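Local atomic coordinates of endonuclease EndoMS (Thermococcus kodakarensis KOD1, PDB entry 5GKF), a protein that binds DNA and cleaves it as an endonuclease, probably acting on branched or mismatched substrates. Residues Glu90-Val95 / Val107-Val112; Val39-Arg44 / Pro74-Pro79. The protein carries 1 engineered substitution. One frame throughout, in Å; residues are numbered along the deposited sequence.

How the contacts relate
Contacts 1 and 2 both lie in the PH-like N-terminal domain and share its antiparallel sheet: strand 30-42, which supplies Val39-Arg44, is flanked by strand 103-109, which supplies part of Val107-Val112. Contact 1 is a partly buried section of a hairpin, built from backbone hydrogen bonds, a leucine-proline cluster and an Asn-Glu pair. Contact 2 is more deeply buried, although its two strands exchange few direct contacts; aromatic rings, an amide and an arginine converge instead on nucleotides of chain C. The two contacts touch through His40 and Glu108, and Val39 packs on Val107.

Contact 1 (Glu90-Val95 / Val107-Val112); sequences ENPVLV and VELEEV
Leu94 and Val107 form a hydrogen-bonded antiparallel pair, next to the non-hydrogen-bonded pair Val93-Glu108, with the short strand axes 4.6 Å apart at closest and 157° between their directions. These are rungs of the beta hairpin made by strands 92-98 and 103-109 in the PH-like domain of NucS. Leu94 N donates to Val107 O at 2.8 Å, and Val107 N returns a bond to Leu94 O. One step further, Leu109 N meets Pro92 O at 2.9 Å. On the face carrying Val93 and Glu108, Val93 CG2 rests against Glu108 CG at 3.6 Å. Glu108 has CG anti to its backbone N (chi1 -167°) and an extended chain, which carries its carboxylate past the valine to the amide of Asn91. There Asn91 ND2 donates to the anti lone pair of Glu108 OE2 at 3.2 Å, the two flat groups being nearly coplanar (23° apart). The other oxygen, OE1, takes a weak hydrogen bond from His40, so both ends of the carboxylate are engaged. On the face of Leu94 and Val107, the two CB atoms of this pair lie 4.2 Å apart. Leu94 CD1 also touches Leu109 CD1 at 4.0 Å, and the Pro92 ring crosses the Leu109 side chain at about a right angle. Leu17 of helix 14-27 packs on both Pro92 and Leu109. Beyond Leu109 the strand is broken by a classic beta bulge, Glu110 and Glu111 both facing Arg36, and Glu110 OE1 is hydrogen-bonded to Ser51. At the hairpin's open end, Asn91 CB sits 3.5 Å from Leu109 O.

Contact 2 (Val39-Arg44 / Pro74-Pro79); sequences VHYDGR and PVNWQP. With nucleotides of chain C.
Val39 and Asn76 approach from opposite directions, Val39 CG1 lying 3.3 Å from Asn76 OD1, and a water donates to both Val39 O and Asn76 OD1. Tyr41 CB touches Asn76 ND2, and Gln78 NE2 comes near Tyr41 CE1 only obliquely; most of the chemistry passes through DT8 of chain C. Hydrogen bonds read its thymine: Asn76 ND2 donates to DT8 O4 at 2.7 Å in a nearly straight bond (167°), Trp77 N gives O4 a second bond, and DT8 N3 donates to Trp77 O at 3.0 Å. Asn76 ND2 also bonds Ser47. Two aromatic rings clamp the base between them. Tyr41, its CG anti to the backbone N (chi1 159°), lies over one face, with DT8 C4 3.7 Å above the ring centre; the Trp77 indole covers the other, with DT8 N3 3.5 Å above its centre. This aromatic sandwich on the PH-like domain is consistent with the pocket for a flipped-out base known in EndoMS. An alanine in place of Trp77 would probably leave one face of the thymine uncovered and deprive the phosphate of DT10 of chain C of an N-H donor. Hydrogen bonds from the charged Arg44 and the neutral Trp77 indole grip that phosphate: Arg44 NH2 reaches DT10 OP1 at 2.9 Å and Arg44 NH1 reaches DT10 OP2 at 3.0 Å, while Trp77 NE1 joins at OP1 at 2.9 Å. Glu103 holds Arg44 NE by a salt bridge and accepts from Tyr41 OH, and Arg72 of the second subunit makes a cation-pi contact with Trp77.

Contact 1 (Glu90-Val95 / Val107-Val112)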
loop_
_atom_site.group_PDB
_atom_site.type_symbol
_atom_site.label_atom_id
_atom_site.label_comp_id
_atom_site.label_asym_id
_atom_site.label_seq_id
_atom_site.Cartn_x
_atom_site.Cartn_y
_atom_site.Cartn_z
ATOM N N GLU A 90 31.874 6.458 11.239
ATOM C CA GLU A 90 31.952 7.647 12.069
ATOM C C GLU A 90 30.772 7.652 13.076
ATOM O O GLU A 90 30.909 8.123 14.214
ATOM C CB GLU A 90 31.972 8.893 11.163
ATOM C CG GLU A 90 32.327 10.187 11.875
ATOM C CD GLU A 90 31.097 10.964 12.327
ATOM O OE1 GLU A 90 30.261 11.317 11.462
ATOM O OE2 GLU A 90 30.954 11.198 13.550
ATOM N N ASN A 91 29.633 7.105 12.640
ATOM C CA ASN A 91 28.489 6.759 13.498
ATOM C C ASN A 91 28.124 5.298 13.283
ATOM O O ASN A 91 28.533 4.700 12.278
ATOM C CB ASN A 91 27.255 7.621 13.193
ATOM C CG ASN A 91 27.326 9.000 13.804
ATOM O OD1 ASN A 91 27.614 9.165 15.004
ATOM N ND2 ASN A 91 27.053 10.011 12.974
ATOM N N PRO A 92 27.348 4.706 14.212
ATOM C CA PRO A 92 26.933 3.341 13.886
ATOM C C PRO A 92 25.862 3.417 12.813
ATOM O O PRO A 92 25.105 4.386 12.793
ATOM C CB PRO A 92 26.416 2.790 15.225
ATOM C CG PRO A 92 26.104 3.974 16.047
ATOM C CD PRO A 92 26.962 5.100 15.579
ATOM N N VAL A 93 25.827 2.456 11.902
ATOM C CA VAL A 93 24.959 2.594 10.739
ATOM C C VAL A 93 24.285 1.273 10.433
ATOM O O VAL A 93 24.935 0.233 10.288
ATOM C CB VAL A 93 25.754 3.122 9.516
ATOM C CG1 VAL A 93 25.060 2.811 8.212
ATOM C CG2 VAL A 93 25.980 4.615 9.666
ATOM N N LEU A 94 22.961 1.306 10.394
ATOM C CA LEU A 94 22.209 0.098 10.117
ATOM C C LEU A 94 22.121 0.002 8.613
ATOM O O LEU A 94 21.945 1.024 7.955
ATOM C CB LEU A 94 20.833 0.142 10.762
ATOM C CG LEU A 94 20.497 -0.885 11.834
ATOM C CD1 LEU A 94 21.455 -0.739 12.981
ATOM C CD2 LEU A 94 19.046 -0.704 12.295
ATOM N N VAL A 95 22.285 -1.193 8.050
ATOM C CA VAL A 95 22.333 -1.294 6.600
ATOM C C VAL A 95 21.552 -2.458 6.075
ATOM O O VAL A 95 21.761 -3.595 6.482
ATOM C CB VAL A 95 23.767 -1.417 6.068
ATOM C CG1 VAL A 95 23.733 -1.455 4.592
ATOM C CG2 VAL A 95 24.602 -0.238 6.487
ATOM N N VAL A 107 20.618 3.478 7.548
ATOM C CA VAL A 107 20.143 4.310 8.644
ATOM C C VAL A 107 21.274 4.664 9.605
ATOM O O VAL A 107 21.747 3.841 10.397
ATOM C CB VAL A 107 19.000 3.628 9.418
ATOM C CG1 VAL A 107 18.546 4.510 10.540
ATOM C CG2 VAL A 107 17.840 3.327 8.481
ATOM N N GLU A 108 21.664 5.924 9.557
ATOM C CA GLU A 108 22.827 6.396 10.270
ATOM C C GLU A 108 22.394 6.838 11.647
ATOM O O GLU A 108 21.668 7.818 11.767
ATOM C CB GLU A 108 23.450 7.542 9.482
ATOM C CG GLU A 108 24.829 7.977 9.884
ATOM C CD GLU A 108 25.163 9.335 9.301
ATOM O OE1 GLU A 108 24.854 9.565 8.102
ATOM O OE2 GLU A 108 25.713 10.174 10.053
ATOM N N LEU A 109 22.832 6.150 12.698
ATOM C CA LEU A 109 22.314 6.476 14.032
ATOM C C LEU A 109 23.199 7.543 14.641
ATOM O O LEU A 109 24.334 7.283 15.007
ATOM C CB LEU A 109 22.274 5.234 14.913
ATOM C CG LEU A 109 21.579 4.013 14.292
ATOM C CD1 LEU A 109 21.964 2.721 14.972
ATOM C CD2 LEU A 109 20.088 4.164 14.303
ATOM N N GLU A 110 22.675 8.756 14.732
ATOM C CA GLU A 110 23.422 9.880 15.269
ATOM C C GLU A 110 23.411 9.837 16.782
ATOM O O GLU A 110 24.448 10.033 17.429
ATOM C CB GLU A 110 22.846 11.206 14.771
ATOM C CG GLU A 110 23.127 11.449 13.302
ATOM C CD GLU A 110 22.473 12.703 12.779
ATOM O OE1 GLU A 110 21.231 12.766 12.791
ATOM O OE2 GLU A 110 23.200 13.627 12.355
ATOM N N GLU A 111 22.219 9.623 17.330
ATOM C CA GLU A 111 22.048 9.357 18.750
ATOM C C GLU A 111 20.916 8.371 19.031
ATOM O O GLU A 111 19.781 8.594 18.650
ATOM C CB GLU A 111 21.795 10.664 19.479
ATOM C CG GLU A 111 21.526 10.501 20.942
ATOM C CD GLU A 111 21.093 11.812 21.560
ATOM O OE1 GLU A 111 20.679 12.713 20.788
ATOM O OE2 GLU A 111 21.171 11.942 22.806
ATOM N N VAL A 112 21.204 7.311 19.756
ATOM C CA VAL A 112 20.179 6.321 20.027
ATOM C C VAL A 112 19.612 6.481 21.432
ATOM O O VAL A 112 20.265 6.222 22.433
ATOM C CB VAL A 112 20.741 4.901 19.849
ATOM C CG1 VAL A 112 19.727 3.834 20.258
ATOM C CG2 VAL A 112 21.237 4.719 18.419
#

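Contact 2 (Val39-Arg44 / Pro74-Pro79)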
loop_
_atom_site.group_PDB
_atom_site.type_symbol
_atom_site.label_atom_id
_atom_site.label_comp_id
_atom_site.label_asym_id
_atom_site.label_seq_id
_atom_site.Cartn_x
_atom_site.Cartn_y
_atom_site.Cartn_z
ATOM N N VAL A 39 18.665 8.979 6.876
ATOM C CA VAL A 39 18.381 7.761 6.092
ATOM C C VAL A 39 18.750 7.935 4.614
ATOM O O VAL A 39 18.373 8.920 3.986
ATOM C CB VAL A 39 16.881 7.340 6.174
ATOM C CG1 VAL A 39 16.637 6.045 5.399
ATOM C CG2 VAL A 39 16.424 7.205 7.597
ATOM N N HIS A 40 19.477 6.969 4.061
ATOM C CA HIS A 40 19.924 7.039 2.673
ATOM C C HIS A 40 19.379 5.805 1.953
ATOM O O HIS A 40 19.569 4.676 2.412
ATOM C CB HIS A 40 21.468 7.138 2.589
ATOM C CG HIS A 40 22.078 8.025 3.645
ATOM N ND1 HIS A 40 22.020 9.405 3.593
ATOM C CD2 HIS A 40 22.733 7.724 4.798
ATOM C CE1 HIS A 40 22.597 9.912 4.669
ATOM N NE2 HIS A 40 23.044 8.916 5.413
ATOM N N TYR A 41 18.643 6.014 0.862
ATOM C CA TYR A 41 18.047 4.882 0.152
ATOM C C TYR A 41 18.370 4.947 -1.341
ATOM O O TYR A 41 18.249 5.984 -1.991
ATOM C CB TYR A 41 16.515 4.825 0.395
ATOM C CG TYR A 41 15.765 4.050 -0.647
ATOM C CD1 TYR A 41 15.858 2.664 -0.720
ATOM C CD2 TYR A 41 14.977 4.707 -1.583
ATOM C CE1 TYR A 41 15.188 1.954 -1.689
ATOM C CE2 TYR A 41 14.299 4.012 -2.550
ATOM C CZ TYR A 41 14.414 2.638 -2.615
ATOM O OH TYR A 41 13.735 1.965 -3.617
ATOM N N ASP A 42 18.811 3.820 -1.873
ATOM C CA ASP A 42 19.114 3.702 -3.286
ATOM C C ASP A 42 18.720 2.300 -3.764
ATOM O O ASP A 42 19.045 1.302 -3.136
ATOM C CB ASP A 42 20.587 3.979 -3.521
ATOM C CG ASP A 42 20.880 4.384 -4.926
ATOM O OD1 ASP A 42 19.954 4.353 -5.775
ATOM O OD2 ASP A 42 22.051 4.723 -5.177
ATOM N N GLY A 43 18.043 2.215 -4.892
ATOM C CA GLY A 43 17.258 1.031 -5.164
ATOM C C GLY A 43 16.384 1.289 -6.363
ATOM O O GLY A 43 16.797 1.908 -7.331
ATOM N N ARG A 44 15.185 0.741 -6.322
ATOM C CA ARG A 44 14.143 1.089 -7.273
ATOM C C ARG A 44 14.009 2.602 -7.485
ATOM O O ARG A 44 13.781 3.059 -8.605
ATOM C CB ARG A 44 12.834 0.474 -6.795
ATOM C CG ARG A 44 12.952 -1.048 -6.700
ATOM C CD ARG A 44 11.666 -1.656 -6.253
ATOM N NE ARG A 44 11.640 -1.684 -4.806
ATOM C CZ ARG A 44 10.556 -1.926 -4.089
ATOM N NH1 ARG A 44 9.405 -2.160 -4.716
ATOM N NH2 ARG A 44 10.635 -1.932 -2.754
ATOM N N PRO A 74 5.727 3.911 6.703
ATOM C CA PRO A 74 7.040 4.328 7.167
ATOM C C PRO A 74 7.635 5.266 6.120
ATOM O O PRO A 74 7.328 5.115 4.933
ATOM C CB PRO A 74 7.788 3.009 7.276
ATOM C CG PRO A 74 7.174 2.185 6.170
ATOM C CD PRO A 74 5.735 2.562 6.113
ATOM N N VAL A 75 8.433 6.246 6.533
ATOM C CA VAL A 75 8.995 7.162 5.535
ATOM C C VAL A 75 9.952 6.426 4.593
ATOM O O VAL A 75 9.953 6.647 3.375
ATOM C CB VAL A 75 9.720 8.326 6.178
ATOM C CG1 VAL A 75 10.565 7.850 7.347
ATOM C CG2 VAL A 75 10.576 9.004 5.155
ATOM N N ASN A 76 10.761 5.548 5.179
ATOM C CA ASN A 76 11.606 4.628 4.434
ATOM C C ASN A 76 11.372 3.216 4.939
ATOM O O ASN A 76 10.888 3.020 6.069
ATOM C CB ASN A 76 13.073 5.001 4.580
ATOM C CG ASN A 76 13.456 6.160 3.718
ATOM O OD1 ASN A 76 13.768 7.242 4.207
ATOM N ND2 ASN A 76 13.442 5.943 2.413
ATOM N N TRP A 77 11.763 2.235 4.134
ATOM C CA TRP A 77 11.478 0.844 4.460
ATOM C C TRP A 77 12.137 -0.062 3.478
ATOM O O TRP A 77 12.523 0.351 2.415
ATOM C CB TRP A 77 9.966 0.532 4.443
ATOM C CG TRP A 77 9.424 0.446 3.027
ATOM C CD1 TRP A 77 9.232 -0.685 2.275
ATOM C CD2 TRP A 77 9.054 1.550 2.193
ATOM N NE1 TRP A 77 8.761 -0.351 1.030
ATOM C CE2 TRP A 77 8.637 1.006 0.952
ATOM C CE3 TRP A 77 9.027 2.934 2.373
ATOM C CZ2 TRP A 77 8.200 1.810 -0.099
ATOM C CZ3 TRP A 77 8.592 3.724 1.333
ATOM C CH2 TRP A 77 8.178 3.162 0.108
ATOM N N GLN A 78 12.225 -1.322 3.859
ATOM C CA GLN A 78 12.608 -2.390 2.966
ATOM C C GLN A 78 11.655 -3.538 3.270
ATOM O O GLN A 78 11.335 -3.772 4.433
ATOM C CB GLN A 78 14.068 -2.765 3.201
ATOM C CG GLN A 78 14.772 -3.405 2.027
ATOM C CD GLN A 78 14.885 -2.480 0.848
ATOM O OE1 GLN A 78 14.989 -2.924 -0.279
ATOM N NE2 GLN A 78 14.849 -1.193 1.103
ATOM N N PRO A 79 11.163 -4.230 2.232
ATOM C CA PRO A 79 10.231 -5.368 2.335
ATOM C C PRO A 79 10.957 -6.616 2.812
ATOM O O PRO A 79 12.179 -6.592 2.833
ATOM C CB PRO A 79 9.724 -5.534 0.900
ATOM C CG PRO A 79 10.800 -5.043 0.057
ATOM C CD PRO A 79 11.482 -3.919 0.828
ATOM P P DT C 8 7.441 5.663 -3.741
ATOM O OP1 DT C 8 7.156 5.779 -2.287
ATOM O OP2 DT C 8 7.480 6.883 -4.578
ATOM O "O5'" DT C 8 8.857 4.932 -3.890
ATOM C "C5'" DT C 8 9.375 4.627 -5.174
ATOM C "C4'" DT C 8 9.783 3.173 -5.255
ATOM O "O4'" DT C 8 10.886 2.933 -4.345
ATOM C "C3'" DT C 8 8.694 2.177 -4.860
ATOM O "O3'" DT C 8 8.803 1.003 -5.637
ATOM C "C2'" DT C 8 9.004 1.884 -3.406
ATOM C "C1'" DT C 8 10.522 1.954 -3.388
ATOM N N1 DT C 8 11.037 2.374 -2.083
ATOM C C2 DT C 8 11.554 1.435 -1.225
ATOM O O2 DT C 8 11.648 0.245 -1.503
ATOM N N3 DT C 8 11.985 1.943 -0.025
ATOM C C4 DT C 8 11.937 3.264 0.388
ATOM O O4 DT C 8 12.348 3.619 1.490
ATOM C C5 DT C 8 11.369 4.188 -0.569
ATOM C C7 DT C 8 11.256 5.643 -0.251
ATOM C C6 DT C 8 10.955 3.702 -1.734
ATOM P P DT C 10 7.262 -2.707 -1.766
ATOM O OP1 DT C 10 8.464 -2.427 -0.945
ATOM O OP2 DT C 10 7.384 -3.503 -3.008
ATOM O "O5'" DT C 10 6.105 -3.419 -0.924
ATOM C "C5'" DT C 10 5.705 -2.922 0.350
ATOM C "C4'" DT C 10 4.617 -3.806 0.935
ATOM O "O4'" DT C 10 3.407 -3.672 0.147
ATOM C "C3'" DT C 10 4.939 -5.298 0.952
ATOM O "O3'" DT C 10 4.372 -5.885 2.084
ATOM C "C2'" DT C 10 4.268 -5.808 -0.314
ATOM C "C1'" DT C 10 3.038 -4.927 -0.388
ATOM N N1 DT C 10 2.553 -4.728 -1.775
ATOM C C2 DT C 10 1.233 -4.961 -2.048
ATOM O O2 DT C 10 0.432 -5.318 -1.198
ATOM N N3 DT C 10 0.878 -4.767 -3.358
ATOM C C4 DT C 10 1.695 -4.365 -4.399
ATOM O O4 DT C 10 1.272 -4.207 -5.538
ATOM C C5 DT C 10 3.077 -4.139 -4.057
ATOM C C7 DT C 10 4.058 -3.697 -5.122
ATOM C C6 DT C 10 3.440 -4.334 -2.771
ATOM P P DG C 9 7.751 0.741 -6.810
ATOM O OP1 DG C 9 7.995 -0.615 -7.340
ATOM O OP2 DG C 9 7.815 1.942 -7.673
ATOM O "O5'" DG C 9 6.340 0.793 -6.074
ATOM C "C5'" DG C 9 5.868 -0.328 -5.361
ATOM C "C4'" DG C 9 5.736 -0.007 -3.886
ATOM O "O4'" DG C 9 4.614 0.864 -3.660
ATOM C "C3'" DG C 9 5.549 -1.216 -2.999
ATOM O "O3'" DG C 9 6.636 -1.287 -2.136
ATOM C "C2'" DG C 9 4.244 -0.974 -2.230
ATOM C "C1'" DG C 9 3.607 0.205 -2.931
ATOM N N9 DG C 9 2.534 -0.158 -3.842
ATOM C C8 DG C 9 2.522 0.004 -5.207
ATOM N N7 DG C 9 1.423 -0.405 -5.766
ATOM C C5 DG C 9 0.651 -0.869 -4.710
ATOM C C6 DG C 9 -0.650 -1.432 -4.706
ATOM O O6 DG C 9 -1.405 -1.634 -5.667
ATOM N N1 DG C 9 -1.059 -1.773 -3.418
ATOM C C2 DG C 9 -0.312 -1.588 -2.280
ATOM N N2 DG C 9 -0.883 -1.974 -1.127
ATOM N N3 DG C 9 0.908 -1.063 -2.270
ATOM C C4 DG C 9 1.322 -0.723 -3.516
HETATM O O HOH W 1 15.470 8.373 2.675
#